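Local coordinates for protein RNA-dependent RNA polymerase (Toscana virus, PDB 6QW0) that contains a manganese-binding cap-snatching endonuclease, which probably cleaves capped host RNAs to provide primers for viral transcription, at residues Arg22-Ser27 / Glu184-Ile189; Ile168-Asn173 / Phe191-Ala196; Leu16-Leu21 / Val176-Leu181. One frame throughout, in Å; residues are numbered along the deposited sequence.

Contact 1. Residues Arg22-Ser27 / Glu184-Ile189. With SO4 (sulfate ion), chain E.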
loop_
_atom_site.group_PDB
_atom_site.type_symbol
_atom_site.label_atom_id
_atom_site.label_comp_id
_atom_site.label_asym_id
_atom_site.label_seq_id
_atom_site.Cartn_x
_atom_site.Cartn_y
_atom_site.Cartn_z
ATOM N N ARG A 22 -7.574 -2.578 -12.259
ATOM C CA ARG A 22 -9.026 -2.665 -12.218
ATOM C C ARG A 22 -9.578 -1.539 -11.357
ATOM O O ARG A 22 -8.943 -1.098 -10.388
ATOM C CB ARG A 22 -9.479 -4.016 -11.648
ATOM C CG ARG A 22 -9.004 -5.224 -12.485
ATOM C CD ARG A 22 -9.210 -6.546 -11.751
ATOM N NE ARG A 22 -10.538 -6.610 -11.149
ATOM C CZ ARG A 22 -10.986 -7.619 -10.409
ATOM N NH1 ARG A 22 -10.216 -8.675 -10.176
ATOM N NH2 ARG A 22 -12.209 -7.566 -9.896
ATOM N N ARG A 23 -10.792 -1.107 -11.685
ATOM C CA ARG A 23 -11.491 -0.117 -10.876
ATOM C C ARG A 23 -12.478 -0.811 -9.950
ATOM O O ARG A 23 -13.246 -1.680 -10.380
ATOM C CB ARG A 23 -12.217 0.906 -11.749
ATOM C CG ARG A 23 -11.310 1.617 -12.735
ATOM C CD ARG A 23 -11.856 2.981 -13.121
ATOM N NE ARG A 23 -10.866 3.746 -13.873
ATOM C CZ ARG A 23 -11.010 5.021 -14.209
ATOM N NH1 ARG A 23 -12.114 5.682 -13.862
ATOM N NH2 ARG A 23 -10.055 5.629 -14.893
ATOM N N TYR A 24 -12.450 -0.423 -8.680
ATOM C CA TYR A 24 -13.323 -0.961 -7.651
ATOM C C TYR A 24 -14.088 0.188 -7.020
ATOM O O TYR A 24 -13.513 1.245 -6.762
ATOM C CB TYR A 24 -12.535 -1.657 -6.546
ATOM C CG TYR A 24 -11.747 -2.877 -6.952
ATOM C CD1 TYR A 24 -12.320 -4.130 -6.909
ATOM C CD2 TYR A 24 -10.415 -2.772 -7.321
ATOM C CE1 TYR A 24 -11.605 -5.262 -7.232
ATOM C CE2 TYR A 24 -9.686 -3.908 -7.664
ATOM C CZ TYR A 24 -10.297 -5.144 -7.605
ATOM O OH TYR A 24 -9.612 -6.296 -7.915
ATOM N N GLU A 25 -15.378 -0.009 -6.780
ATOM C CA GLU A 25 -16.172 0.997 -6.087
ATOM C C GLU A 25 -16.410 0.555 -4.653
ATOM O O GLU A 25 -16.670 -0.624 -4.395
ATOM C CB GLU A 25 -17.510 1.226 -6.798
ATOM C CG GLU A 25 -17.389 1.978 -8.124
ATOM C CD GLU A 25 -16.833 1.115 -9.248
ATOM O OE1 GLU A 25 -15.928 1.585 -9.974
ATOM O OE2 GLU A 25 -17.298 -0.036 -9.406
ATOM N N SER A 26 -16.329 1.503 -3.720
ATOM C CA SER A 26 -16.667 1.188 -2.340
ATOM C C SER A 26 -18.176 0.985 -2.195
ATOM O O SER A 26 -18.979 1.420 -3.029
ATOM C CB SER A 26 -16.184 2.282 -1.383
ATOM O OG SER A 26 -16.601 3.572 -1.789
ATOM N N SER A 27 -18.546 0.300 -1.123
ATOM C CA SER A 27 -19.941 0.003 -0.806
ATOM C C SER A 27 -20.123 0.109 0.701
ATOM O O SER A 27 -20.666 -0.778 1.361
ATOM C CB SER A 27 -20.337 -1.374 -1.335
ATOM O OG SER A 27 -19.566 -2.396 -0.716
ATOM N N GLU A 184 -15.123 -6.293 0.724
ATOM C CA GLU A 184 -14.739 -5.930 2.085
ATOM C C GLU A 184 -13.318 -5.380 2.144
ATOM O O GLU A 184 -13.036 -4.482 2.943
ATOM C CB GLU A 184 -14.892 -7.143 3.003
ATOM C CG GLU A 184 -14.225 -7.018 4.361
ATOM C CD GLU A 184 -14.367 -8.282 5.196
ATOM O OE1 GLU A 184 -14.590 -9.364 4.611
ATOM O OE2 GLU A 184 -14.267 -8.190 6.439
ATOM N N GLU A 185 -12.411 -5.897 1.309
ATOM C CA GLU A 185 -11.051 -5.372 1.305
ATOM C C GLU A 185 -11.004 -3.967 0.718
ATOM O O GLU A 185 -10.268 -3.108 1.217
ATOM C CB GLU A 185 -10.125 -6.322 0.530
ATOM C CG GLU A 185 -9.825 -7.614 1.284
ATOM C CD GLU A 185 -9.322 -8.749 0.401
ATOM O OE1 GLU A 185 -9.392 -8.641 -0.837
ATOM O OE2 GLU A 185 -8.848 -9.757 0.963
ATOM N N VAL A 186 -11.763 -3.726 -0.357
ATOM C CA VAL A 186 -11.881 -2.380 -0.919
ATOM C C VAL A 186 -12.447 -1.426 0.123
ATOM O O VAL A 186 -11.927 -0.323 0.331
ATOM C CB VAL A 186 -12.768 -2.406 -2.176
ATOM C CG1 VAL A 186 -13.121 -0.985 -2.642
ATOM C CG2 VAL A 186 -12.094 -3.210 -3.297
ATOM N N ASN A 187 -13.519 -1.851 0.789
ATOM C CA ASN A 187 -14.169 -1.009 1.791
ATOM C C ASN A 187 -13.241 -0.670 2.953
ATOM O O ASN A 187 -13.315 0.434 3.505
ATOM C CB ASN A 187 -15.435 -1.698 2.301
ATOM C CG ASN A 187 -16.577 -1.617 1.312
ATOM O OD1 ASN A 187 -16.513 -0.890 0.319
ATOM N ND2 ASN A 187 -17.643 -2.362 1.588
ATOM N N GLU A 188 -12.377 -1.603 3.371
ATOM C CA GLU A 188 -11.488 -1.298 4.494
ATOM C C GLU A 188 -10.477 -0.222 4.116
ATOM O O GLU A 188 -10.233 0.712 4.884
ATOM C CB GLU A 188 -10.782 -2.568 4.977
ATOM C CG GLU A 188 -10.113 -2.419 6.350
ATOM C CD GLU A 188 -11.122 -2.355 7.496
ATOM O OE1 GLU A 188 -12.314 -2.645 7.261
ATOM O OE2 GLU A 188 -10.716 -1.996 8.614
ATOM N N ILE A 189 -9.901 -0.319 2.915
ATOM C CA ILE A 189 -8.984 0.712 2.444
ATOM C C ILE A 189 -9.691 2.063 2.353
ATOM O O ILE A 189 -9.194 3.078 2.856
ATOM C CB ILE A 189 -8.372 0.292 1.094
ATOM C CG1 ILE A 189 -7.444 -0.917 1.307
ATOM C CG2 ILE A 189 -7.624 1.454 0.451
ATOM C CD1 ILE A 189 -7.291 -1.803 0.065
HETATM S S SO4 E . -20.082 4.273 -0.691
HETATM O O1 SO4 E . -21.207 3.575 -0.087
HETATM O O2 SO4 E . -19.972 5.618 -0.135
HETATM O O3 SO4 E . -20.283 4.347 -2.139
HETATM O O4 SO4 E . -18.870 3.522 -0.396
HETATM O O HOH W 1 -16.944 -2.780 -2.139
#

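Contact 2. Residues Ile168-Asn173 / Phe191-Ala196. With SO4 (sulfate ion), chain E; SO4 (sulfate ion), chain F.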
loop_
_atom_site.group_PDB
_atom_site.type_symbol
_atom_site.label_atom_id
_atom_site.label_comp_id
_atom_site.label_asym_id
_atom_site.label_seq_id
_atom_site.Cartn_x
_atom_site.Cartn_y
_atom_site.Cartn_z
ATOM N N ILE A 168 -1.908 -0.206 -5.336
ATOM C CA ILE A 168 -3.223 0.144 -4.791
ATOM C C ILE A 168 -3.314 1.666 -4.723
ATOM O O ILE A 168 -2.547 2.296 -3.983
ATOM C CB ILE A 168 -3.472 -0.454 -3.391
ATOM C CG1 ILE A 168 -3.139 -1.948 -3.360
ATOM C CG2 ILE A 168 -4.920 -0.233 -2.984
ATOM C CD1 ILE A 168 -3.257 -2.563 -1.961
ATOM N N ALA A 169 -4.263 2.248 -5.465
ATOM C CA ALA A 169 -4.525 3.690 -5.441
ATOM C C ALA A 169 -5.927 3.939 -4.890
ATOM O O ALA A 169 -6.910 3.487 -5.485
ATOM C CB ALA A 169 -4.405 4.295 -6.842
ATOM N N VAL A 170 -6.030 4.656 -3.753
ATOM C CA VAL A 170 -7.325 4.879 -3.109
ATOM C C VAL A 170 -7.834 6.276 -3.438
ATOM O O VAL A 170 -7.056 7.231 -3.543
ATOM C CB VAL A 170 -7.236 4.666 -1.580
ATOM C CG1 VAL A 170 -6.313 5.690 -0.952
ATOM C CG2 VAL A 170 -8.629 4.716 -0.948
ATOM N N HIS A 171 -9.149 6.386 -3.631
ATOM C CA HIS A 171 -9.850 7.662 -3.675
ATOM C C HIS A 171 -11.071 7.566 -2.763
ATOM O O HIS A 171 -11.360 6.519 -2.179
ATOM C CB HIS A 171 -10.215 8.052 -5.118
ATOM C CG HIS A 171 -11.105 7.071 -5.812
ATOM N ND1 HIS A 171 -12.470 7.251 -5.922
ATOM C CD2 HIS A 171 -10.827 5.907 -6.451
ATOM C CE1 HIS A 171 -12.995 6.234 -6.583
ATOM N NE2 HIS A 171 -12.018 5.406 -6.917
ATOM N N PHE A 172 -11.806 8.678 -2.631
ATOM C CA PHE A 172 -12.884 8.727 -1.650
ATOM C C PHE A 172 -13.949 7.666 -1.904
ATOM O O PHE A 172 -14.595 7.196 -0.959
ATOM C CB PHE A 172 -13.514 10.122 -1.644
ATOM C CG PHE A 172 -14.463 10.349 -0.491
ATOM C CD1 PHE A 172 -13.990 10.834 0.718
ATOM C CD2 PHE A 172 -15.819 10.063 -0.615
ATOM C CE1 PHE A 172 -14.852 11.043 1.788
ATOM C CE2 PHE A 172 -16.691 10.266 0.453
ATOM C CZ PHE A 172 -16.199 10.750 1.656
ATOM N N ASN A 173 -14.135 7.254 -3.162
ATOM C CA ASN A 173 -15.213 6.335 -3.508
ATOM C C ASN A 173 -14.718 5.003 -4.064
ATOM O O ASN A 173 -15.497 4.272 -4.668
ATOM C CB ASN A 173 -16.164 6.994 -4.510
ATOM C CG ASN A 173 -16.948 8.135 -3.895
ATOM O OD1 ASN A 173 -17.612 7.960 -2.882
ATOM N ND2 ASN A 173 -16.857 9.309 -4.500
ATOM N N PHE A 191 -12.556 3.038 3.754
ATOM C CA PHE A 191 -12.989 3.484 5.083
ATOM C C PHE A 191 -11.839 4.127 5.861
ATOM O O PHE A 191 -11.999 5.189 6.477
ATOM C CB PHE A 191 -13.573 2.297 5.847
ATOM C CG PHE A 191 -14.241 2.672 7.140
ATOM C CD1 PHE A 191 -13.507 2.739 8.317
ATOM C CD2 PHE A 191 -15.599 2.943 7.186
ATOM C CE1 PHE A 191 -14.108 3.072 9.518
ATOM C CE2 PHE A 191 -16.211 3.280 8.390
ATOM C CZ PHE A 191 -15.471 3.341 9.552
ATOM N N ARG A 192 -10.666 3.488 5.860
ATOM C CA ARG A 192 -9.516 4.046 6.564
ATOM C C ARG A 192 -9.043 5.350 5.926
ATOM O O ARG A 192 -8.600 6.264 6.637
ATOM C CB ARG A 192 -8.370 3.019 6.594
ATOM C CG ARG A 192 -8.675 1.778 7.441
ATOM C CD ARG A 192 -7.467 0.793 7.480
ATOM N NE ARG A 192 -6.282 1.397 8.083
ATOM C CZ ARG A 192 -5.797 1.089 9.283
ATOM N NH1 ARG A 192 -6.384 0.159 10.032
ATOM N NH2 ARG A 192 -4.726 1.719 9.742
ATOM N N PHE A 193 -9.109 5.446 4.587
ATOM C CA PHE A 193 -8.714 6.673 3.897
ATOM C C PHE A 193 -9.632 7.825 4.282
ATOM O O PHE A 193 -9.161 8.931 4.566
ATOM C CB PHE A 193 -8.722 6.454 2.375
ATOM C CG PHE A 193 -8.309 7.656 1.563
ATOM C CD1 PHE A 193 -7.099 8.301 1.796
ATOM C CD2 PHE A 193 -9.115 8.114 0.525
ATOM C CE1 PHE A 193 -6.712 9.392 1.031
ATOM C CE2 PHE A 193 -8.727 9.203 -0.252
ATOM C CZ PHE A 193 -7.532 9.840 -0.002
ATOM N N ARG A 194 -10.940 7.572 4.315
ATOM C CA ARG A 194 -11.885 8.631 4.661
ATOM C C ARG A 194 -11.635 9.137 6.073
ATOM O O ARG A 194 -11.652 10.351 6.323
ATOM C CB ARG A 194 -13.313 8.120 4.522
ATOM C CG ARG A 194 -13.720 7.825 3.083
ATOM C CD ARG A 194 -15.125 7.276 3.048
ATOM N NE ARG A 194 -15.624 7.127 1.687
ATOM C CZ ARG A 194 -16.866 6.761 1.393
ATOM N NH1 ARG A 194 -17.737 6.506 2.368
ATOM N NH2 ARG A 194 -17.238 6.648 0.126
ATOM N N LEU A 195 -11.384 8.222 7.005
ATOM C CA LEU A 195 -11.109 8.627 8.377
ATOM C C LEU A 195 -9.790 9.380 8.465
ATOM O O LEU A 195 -9.673 10.367 9.202
ATOM C CB LEU A 195 -11.102 7.398 9.285
ATOM C CG LEU A 195 -10.788 7.698 10.747
ATOM C CD1 LEU A 195 -11.846 8.649 11.328
ATOM C CD2 LEU A 195 -10.723 6.407 11.542
ATOM N N ALA A 196 -8.784 8.929 7.707
ATOM C CA ALA A 196 -7.496 9.611 7.698
ATOM C C ALA A 196 -7.626 11.036 7.186
ATOM O O ALA A 196 -6.974 11.949 7.708
ATOM C CB ALA A 196 -6.491 8.822 6.861
HETATM S S SO4 E . -20.082 4.273 -0.691
HETATM O O1 SO4 E . -21.207 3.575 -0.087
HETATM O O2 SO4 E . -19.972 5.618 -0.135
HETATM O O3 SO4 E . -20.283 4.347 -2.139
HETATM O O4 SO4 E . -18.870 3.522 -0.396
HETATM S S SO4 F . -16.080 9.092 -8.910
HETATM O O1 SO4 F . -15.577 9.429 -7.579
HETATM O O2 SO4 F . -16.785 7.815 -8.850
HETATM O O3 SO4 F . -14.964 8.989 -9.841
HETATM O O4 SO4 F . -16.989 10.146 -9.355
#

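Contact 3. Residues Leu16-Leu21 / Val176-Leu181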
loop_
_atom_site.group_PDB
_atom_site.type_symbol
_atom_site.label_atom_id
_atom_site.label_comp_id
_atom_site.label_asym_id
_atom_site.label_seq_id
_atom_site.Cartn_x
_atom_site.Cartn_y
_atom_site.Cartn_z
ATOM N N LEU A 16 9.335 -9.525 -15.657
ATOM C CA LEU A 16 8.414 -8.666 -14.920
ATOM C C LEU A 16 6.974 -8.948 -15.350
ATOM O O LEU A 16 6.667 -8.921 -16.544
ATOM C CB LEU A 16 8.755 -7.199 -15.172
ATOM C CG LEU A 16 7.792 -6.152 -14.593
ATOM C CD1 LEU A 16 7.739 -6.291 -13.085
ATOM C CD2 LEU A 16 8.238 -4.740 -15.001
ATOM N N THR A 17 6.106 -9.222 -14.375
ATOM C CA THR A 17 4.666 -9.392 -14.607
ATOM C C THR A 17 3.930 -8.189 -14.041
ATOM O O THR A 17 4.150 -7.807 -12.885
ATOM C CB THR A 17 4.155 -10.676 -13.958
ATOM O OG1 THR A 17 4.834 -11.810 -14.502
ATOM C CG2 THR A 17 2.642 -10.852 -14.162
ATOM N N ILE A 18 3.070 -7.573 -14.859
ATOM C CA ILE A 18 2.162 -6.534 -14.364
ATOM C C ILE A 18 0.741 -6.963 -14.706
ATOM O O ILE A 18 0.379 -7.033 -15.887
ATOM C CB ILE A 18 2.479 -5.146 -14.942
ATOM C CG1 ILE A 18 3.980 -4.846 -14.854
ATOM C CG2 ILE A 18 1.685 -4.073 -14.155
ATOM C CD1 ILE A 18 4.370 -3.515 -15.473
ATOM N N HIS A 19 -0.059 -7.264 -13.676
ATOM C CA HIS A 19 -1.462 -7.583 -13.900
ATOM C C HIS A 19 -2.224 -6.289 -14.186
ATOM O O HIS A 19 -1.804 -5.215 -13.759
ATOM C CB HIS A 19 -2.062 -8.297 -12.683
ATOM C CG HIS A 19 -1.516 -9.674 -12.469
ATOM N ND1 HIS A 19 -2.133 -10.806 -12.957
ATOM C CD2 HIS A 19 -0.397 -10.097 -11.836
ATOM C CE1 HIS A 19 -1.417 -11.869 -12.634
ATOM N NE2 HIS A 19 -0.361 -11.465 -11.949
ATOM N N PRO A 20 -3.317 -6.361 -14.951
ATOM C CA PRO A 20 -4.018 -5.128 -15.361
ATOM C C PRO A 20 -4.699 -4.441 -14.186
ATOM O O PRO A 20 -5.238 -5.092 -13.292
ATOM C CB PRO A 20 -5.050 -5.623 -16.389
ATOM C CG PRO A 20 -5.195 -7.097 -16.107
ATOM C CD PRO A 20 -3.863 -7.569 -15.584
ATOM N N LEU A 21 -4.659 -3.107 -14.196
ATOM C CA LEU A 21 -5.367 -2.320 -13.194
ATOM C C LEU A 21 -6.870 -2.449 -13.379
ATOM O O LEU A 21 -7.379 -2.441 -14.503
ATOM C CB LEU A 21 -4.963 -0.849 -13.279
ATOM C CG LEU A 21 -3.511 -0.502 -12.923
ATOM C CD1 LEU A 21 -3.209 0.905 -13.389
ATOM C CD2 LEU A 21 -3.199 -0.671 -11.417
ATOM N N VAL A 176 -8.285 1.850 -7.278
ATOM C CA VAL A 176 -7.750 1.316 -8.526
ATOM C C VAL A 176 -6.571 0.428 -8.159
ATOM O O VAL A 176 -5.618 0.891 -7.523
ATOM C CB VAL A 176 -7.329 2.428 -9.493
ATOM C CG1 VAL A 176 -6.737 1.821 -10.760
ATOM C CG2 VAL A 176 -8.543 3.294 -9.832
ATOM N N SER A 177 -6.643 -0.846 -8.543
ATOM C CA SER A 177 -5.604 -1.794 -8.140
ATOM C C SER A 177 -5.560 -2.938 -9.138
ATOM O O SER A 177 -6.577 -3.295 -9.733
ATOM C CB SER A 177 -5.873 -2.356 -6.734
ATOM O OG SER A 177 -4.813 -3.219 -6.318
ATOM N N ASN A 178 -4.380 -3.546 -9.288
ATOM C CA ASN A 178 -4.297 -4.786 -10.047
ATOM C C ASN A 178 -4.248 -6.017 -9.142
ATOM O O ASN A 178 -4.104 -7.139 -9.643
ATOM C CB ASN A 178 -3.114 -4.759 -11.045
ATOM C CG ASN A 178 -1.775 -4.430 -10.412
ATOM O OD1 ASN A 178 -1.684 -4.038 -9.253
ATOM N ND2 ASN A 178 -0.713 -4.575 -11.203
ATOM N N LEU A 179 -4.421 -5.844 -7.835
ATOM C CA LEU A 179 -4.772 -6.985 -7.005
ATOM C C LEU A 179 -6.232 -7.363 -7.253
ATOM O O LEU A 179 -7.025 -6.574 -7.777
ATOM C CB LEU A 179 -4.547 -6.671 -5.522
ATOM C CG LEU A 179 -3.093 -6.483 -5.085
ATOM C CD1 LEU A 179 -3.046 -5.773 -3.722
ATOM C CD2 LEU A 179 -2.375 -7.827 -5.024
ATOM N N ASP A 180 -6.587 -8.588 -6.866
ATOM C CA ASP A 180 -7.957 -9.098 -6.967
ATOM C C ASP A 180 -8.605 -8.968 -5.588
ATOM O O ASP A 180 -8.481 -9.848 -4.742
ATOM C CB ASP A 180 -7.938 -10.540 -7.458
ATOM C CG ASP A 180 -9.324 -11.137 -7.602
ATOM O OD1 ASP A 180 -10.315 -10.381 -7.707
ATOM O OD2 ASP A 180 -9.418 -12.381 -7.602
ATOM N N LEU A 181 -9.302 -7.856 -5.361
ATOM C CA LEU A 181 -9.754 -7.481 -4.022
ATOM C C LEU A 181 -11.232 -7.791 -3.832
ATOM O O LEU A 181 -12.032 -7.630 -4.754
ATOM C CB LEU A 181 -9.525 -5.988 -3.780
ATOM C CG LEU A 181 -8.085 -5.482 -3.893
ATOM C CD1 LEU A 181 -8.052 -3.970 -3.853
ATOM C CD2 LEU A 181 -7.192 -6.059 -2.794
HETATM O O HOH W 2 -5.489 -7.459 -12.058
#

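Contact 1. Residues Arg22-Ser27 / Glu184-Ile189
N187 reaches out from its helix and docks its side-chain amide on S27. OD1 of N187 accepts the backbone N-H of S27 at 2.8 Å, a nearly straight bond of 167°, and ND2 of N187 donates a hydrogen bond to OG of S27 at 3.0 Å, the hydroxyl oxygen lying close to the amide plane. The S27 side chain is set for this: with chi1 at 63°, OG swings back over its own backbone, so that N-H and hydroxyl meet the two ends of one amide. Since the S27 N-H can only donate, the atom facing it must be the amide oxygen, which settles the flip. S26 fits in tightly beside it, its CA 3.4 Å from OD1 of N187.

On the neighbouring face of the helix the packing is apolar, at van der Waals distance. V186 points at the strand and crosses Y24 obliquely: its CG2 touches CB of Y24 at 3.6 Å and slides toward CG and CD1, while CG1 rests near the E25 carbonyl. The hydroxyl end of Y24 is held by L179 O and L181 N.

The other side is looser. A water bridges E25 O, OG of S27 and OD1 of N187, lying 3.1 Å from the E25 O. OG of S26 turns to a sulfate, probably from the crystallisation liquor, at 2.7 Å from its O4; the backbone N-H groups of I28 and Y29 bind the same ion. E25 starts away from the helix and is exposed.

Strand 22-25 pairs antiparallel with strand 174-177, and helix 183-203 lies against it through Y24; R23 turns to the other side of the sheet, where it meets A136 and D140 of helix 136-157.

Contact 2. Residues Ile168-Asn173 / Phe191-Ala196
R194 of helix 183-203 grips the turn of a beta hairpin: F172 and N173 link strands 163-171 and 174-177 in the central sheet of this PDDEXK-type nuclease fold.

Hydrogen bonding comes first. R194 approaches side-on, and both NE and NH2 converge on F172 O, at 2.8 Å from NE and 2.9 Å from NH2. The oxygen sits in the guanidinium plane, whereas only NE lies in the carbonyl plane of F172. NH2 also binds O2 of a sulfate, probably from the crystallisation liquor, at the guanidinium edge, an ion that S26 OG shares.

Stacking follows from the same pose. The guanidinium lies on the F172 ring with planes 19° apart, an off-centre cation-pi contact with CZ of R194 4.2 Å from the ring centroid. The chain runs extended from CG to NE across the ring, with CG over its face in a CH-pi contact and NE above the ring centre. F172 CG is anti to the backbone N (chi1 -169°), bringing ring and carbonyl to bear on one arginine.

The apolar part is deeper, where V170 meets F193 over its ring in company with T82 and T131, which also touch them. CG1 of V170 stands over one face of the F193 ring, 3.9 Å from its centroid and 15° off the normal, while the ring's edge receives F172 N in its plane, 3.9 Å from CE2 of F193.

Contact 3. Residues Leu16-Leu21 / Val176-Leu181
N178 points its side chain at the passing backbone of H19 and P20. H19 O lies 6° out of the amide plane, and ND2 of N178 donates to it at 2.9 Å; seen from the carbonyl, though, the donor is tilted 31° out of the C=O plane. With chi1 at 54°, CG of N178 is folded between its own N and carbonyl carbon, which turns the amide alongside strand 163-171 as well: OD1 accepts from I167 N and ND2 also donates to L165 O. All the polar atoms of this buried side chain are therefore engaged.

Its CB is pressed on the backbone, 3.1 Å from P20 O. A water links the two backbones, donating to P20 O at 2.7 Å and to N178 O. H19 starts toward N178 with its CB, but the imidazole leads away and meets the ring of Y166, the two planes nearly parallel.

L21 lies alongside the other segment: CD2 sits 3.8 Å from N178 N, and CB meets CG1 of V176 at 4.1 Å. S177 OG bonds I167 O and accepts from L179 N at 3.1 Å, an ST turn.

The N178 amide in effect stands in for strand backbone beside 163-171, at the seam of the mixed PDDEXK-type sheet where strand 16-17 pairs with 163-171 and strand 22-25 with 174-177.

All three contacts draw on one mixed sheet, and contacts 1 and 2 also share helix 183-203. The centres of contacts 1 and 2 lie about 9 Å apart, those of contacts 1 and 3 about 14 Å, and those of contacts 2 and 3 about 18 Å. Along the chain 16-21 and 22-27 come first, then 168-173, 176-181, 184-189 and 191-196; in contacts 1 and 3 the start of the chain meets its last third. S26 N to N173 O joins contacts 1 and 2, A169 O to V176 N contacts 2 and 3. Strand 163-171 adjoins strand 124-131, which carries the manganese ligands E128 and F129, so the contacts lie in and against that same sheet.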